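Local coordinates for protein SCO1 homolog 1, mitochondrial (Arabidopsis thaliana, PDB 6N5U) that is a mitochondrial copper-binding chaperone thought to act in copper homeostasis, redox signalling or delivery of copper to the active site of cytochrome c oxidase, at residues Leu15-Gly20 with Ile97-Ser102. Sequence-based numbering, arbitrary orientation.
Sequences LIRDDG and IGLTGS
Ile16 and Thr100 form an antiparallel hydrogen-bonded pair, in which Ile16 N reaches Thr100 O at 2.9 Å and Thr100 N returns to Ile16 O at 2.9 Å. Next along, Arg17 and Leu99 make a non-hydrogen-bonded pair. Asp18 N then gives Gly98 O a weak bond. The Asp18 side chain adds a second bond to the same residue. Asp18 OD2 accepts Gly98 N at 2.9 Å, nearly straight, on its anti side. Asp18 CG sits between its backbone N and carbonyl carbon (chi1 66°), which turns OD2 to Gly98 N. Its OD1 is hydrogen-bonded to ND1 of His86, in helix 82-89. With an alanine at Asp18, Gly98 N and His86 ND1 would probably both lose their carboxylate partner. On the face of Arg17 and Leu99, Leu15 CD1 meets Leu99 CD1 at 3.8 Å, the two side chains crossing at about a right angle. The aliphatic part of Arg17 lies against Ile97, with CG 3.9 Å from Ile97 CG2. Its bent end turns to Asp19. Arg17 NH2 forms a salt bridge to Asp19 OD2 at 2.8 Å, with OD2 in the guanidinium plane. On the other face, Ile16 and Thr100 pack on Val82, and Thr100 OG1 bonds to Asp80 O. Strands 14-17 and 22-24, joined through the type I turn from Arg17 to Gly20, form a beta hairpin at one edge of the thioredoxin-fold sheet of this SCO domain.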
ATOM      1  N   LEU A  15     -12.390   1.625   5.262  1.00 55.01           N
ATOM      2  CA  LEU A  15     -11.497   0.623   5.835  1.00 51.61           C
ATOM      3  C   LEU A  15     -11.167   0.947   7.298  1.00 58.61           C
ATOM      4  O   LEU A  15     -11.600   1.984   7.809  1.00 60.33           O
ATOM      5  CB  LEU A  15     -10.206   0.515   4.975  1.00 48.31           C
ATOM      6  CG  LEU A  15     -10.367  -0.030   3.540  1.00 49.05           C
ATOM      7  CD1 LEU A  15      -9.125   0.182   2.733  1.00 46.78           C
ATOM      8  CD2 LEU A  15     -10.676  -1.500   3.540  1.00 48.59           C
ATOM      9  N   ILE A  16     -10.440   0.039   7.974  1.00 54.87           N
ATOM     10  CA  ILE A  16     -10.000   0.214   9.355  1.00 56.25           C
ATOM     11  C   ILE A  16      -8.485   0.345   9.356  1.00 60.61           C
ATOM     12  O   ILE A  16      -7.788  -0.518   8.810  1.00 59.71           O
ATOM     13  CB  ILE A  16     -10.503  -0.901  10.305  1.00 59.84           C
ATOM     14  CG1 ILE A  16     -12.042  -0.992  10.280  1.00 62.60           C
ATOM     15  CG2 ILE A  16     -10.023  -0.649  11.738  1.00 60.82           C
ATOM     16  CD1 ILE A  16     -12.581  -2.171   9.594  1.00 70.75           C
ATOM     17  N   ARG A  17      -7.981   1.444   9.940  1.00 57.11           N
ATOM     18  CA  ARG A  17      -6.557   1.748  10.033  1.00 54.64           C
ATOM     19  C   ARG A  17      -5.905   0.927  11.158  1.00 57.58           C
ATOM     20  O   ARG A  17      -6.601   0.466  12.055  1.00 58.51           O
ATOM     21  CB  ARG A  17      -6.379   3.257  10.221  1.00 53.44           C
ATOM     22  CG  ARG A  17      -4.967   3.775  10.012  1.00 50.77           C
ATOM     23  CD  ARG A  17      -4.970   5.277   9.889  1.00 45.78           C
ATOM     24  NE  ARG A  17      -5.309   5.921  11.157  1.00 50.60           N
ATOM     25  CZ  ARG A  17      -5.749   7.169  11.270  1.00 68.66           C
ATOM     26  NH1 ARG A  17      -5.929   7.919  10.187  1.00 53.02           N
ATOM     27  NH2 ARG A  17      -6.010   7.680  12.465  1.00 63.92           N
ATOM     28  N   ASP A  18      -4.578   0.731  11.091  1.00 53.15           N
ATOM     29  CA  ASP A  18      -3.750  -0.034  12.043  1.00 52.57           C
ATOM     30  C   ASP A  18      -3.894   0.415  13.513  1.00 56.14           C
ATOM     31  O   ASP A  18      -3.481  -0.314  14.412  1.00 57.41           O
ATOM     32  CB  ASP A  18      -2.269  -0.026  11.607  1.00 53.75           C
ATOM     33  CG  ASP A  18      -1.617   1.336  11.659  1.00 66.91           C
ATOM     34  OD1 ASP A  18      -1.143   1.727  12.752  1.00 69.97           O
ATOM     35  OD2 ASP A  18      -1.587   2.016  10.617  1.00 72.10           O
ATOM     36  N   ASP A  19      -4.467   1.610  13.744  1.00 50.87           N
ATOM     37  CA  ASP A  19      -4.700   2.167  15.070  1.00 51.50           C
ATOM     38  C   ASP A  19      -6.094   1.818  15.591  1.00 54.45           C
ATOM     39  O   ASP A  19      -6.393   2.086  16.751  1.00 57.31           O
ATOM     40  CB  ASP A  19      -4.462   3.686  15.059  1.00 55.24           C
ATOM     41  CG  ASP A  19      -5.395   4.505  14.187  1.00 65.68           C
ATOM     42  OD1 ASP A  19      -6.062   3.916  13.297  1.00 63.01           O
ATOM     43  OD2 ASP A  19      -5.453   5.734  14.384  1.00 75.41           O
ATOM     44  N   GLY A  20      -6.910   1.195  14.743  1.00 47.72           N
ATOM     45  CA  GLY A  20      -8.277   0.800  15.064  1.00 48.49           C
ATOM     46  C   GLY A  20      -9.339   1.783  14.598  1.00 55.09           C
ATOM     47  O   GLY A  20     -10.525   1.476  14.685  1.00 55.99           O
ATOM     48  N   ILE A  97       1.208   3.534   7.160  1.00 47.30           N
ATOM     49  CA  ILE A  97      -0.197   3.304   7.528  1.00 45.79           C
ATOM     50  C   ILE A  97      -0.617   1.914   7.013  1.00 46.62           C
ATOM     51  O   ILE A  97      -0.324   1.558   5.867  1.00 47.92           O
ATOM     52  CB  ILE A  97      -1.081   4.436   6.898  1.00 49.86           C
ATOM     53  CG1 ILE A  97      -0.766   5.807   7.542  1.00 53.05           C
ATOM     54  CG2 ILE A  97      -2.594   4.115   6.940  1.00 48.95           C
ATOM     55  CD1 ILE A  97      -1.565   7.000   6.962  1.00 63.96           C
ATOM     56  N   GLY A  98      -1.317   1.168   7.850  1.00 39.91           N
ATOM     57  CA  GLY A  98      -1.844  -0.144   7.513  1.00 37.48           C
ATOM     58  C   GLY A  98      -3.356  -0.119   7.485  1.00 40.94           C
ATOM     59  O   GLY A  98      -3.969   0.342   8.445  1.00 43.36           O
ATOM     60  N   LEU A  99      -3.975  -0.558   6.360  1.00 33.69           N
ATOM     61  CA  LEU A  99      -5.427  -0.602   6.175  1.00 31.37           C
ATOM     62  C   LEU A  99      -5.887  -2.015   6.000  1.00 33.60           C
ATOM     63  O   LEU A  99      -5.283  -2.793   5.269  1.00 32.14           O
ATOM     64  CB  LEU A  99      -5.905   0.237   4.988  1.00 30.83           C
ATOM     65  CG  LEU A  99      -5.531   1.720   4.915  1.00 35.34           C
ATOM     66  CD1 LEU A  99      -6.128   2.349   3.670  1.00 34.97           C
ATOM     67  CD2 LEU A  99      -5.987   2.493   6.149  1.00 36.04           C
ATOM     68  N   THR A 100      -6.965  -2.344   6.673  1.00 31.89           N
ATOM     69  CA  THR A 100      -7.585  -3.655   6.654  1.00 32.55           C
ATOM     70  C   THR A 100      -9.130  -3.434   6.613  1.00 42.21           C
ATOM     71  O   THR A 100      -9.579  -2.292   6.415  1.00 43.10           O
ATOM     72  CB  THR A 100      -7.027  -4.477   7.853  1.00 41.29           C
ATOM     73  OG1 THR A 100      -7.328  -5.864   7.693  1.00 43.81           O
ATOM     74  CG2 THR A 100      -7.505  -3.958   9.230  1.00 40.63           C
ATOM     75  N   GLY A 101      -9.909  -4.511   6.783  1.00 40.20           N
ATOM     76  CA  GLY A 101     -11.363  -4.436   6.826  1.00 41.83           C
ATOM     77  C   GLY A 101     -12.041  -5.788   6.793  1.00 47.59           C
ATOM     78  O   GLY A 101     -11.418  -6.818   7.076  1.00 47.91           O
ATOM     79  N   SER A 102     -13.335  -5.779   6.454  1.00 44.41           N
ATOM     80  CA  SER A 102     -14.139  -6.973   6.303  1.00 44.58           C
ATOM     81  C   SER A 102     -13.790  -7.560   4.928  1.00 50.10           C
ATOM     82  O   SER A 102     -13.408  -6.784   4.045  1.00 49.39           O
ATOM     83  CB  SER A 102     -15.626  -6.622   6.377  1.00 49.05           C
ATOM     84  OG  SER A 102     -16.118  -5.984   5.208  1.00 50.72           O
TER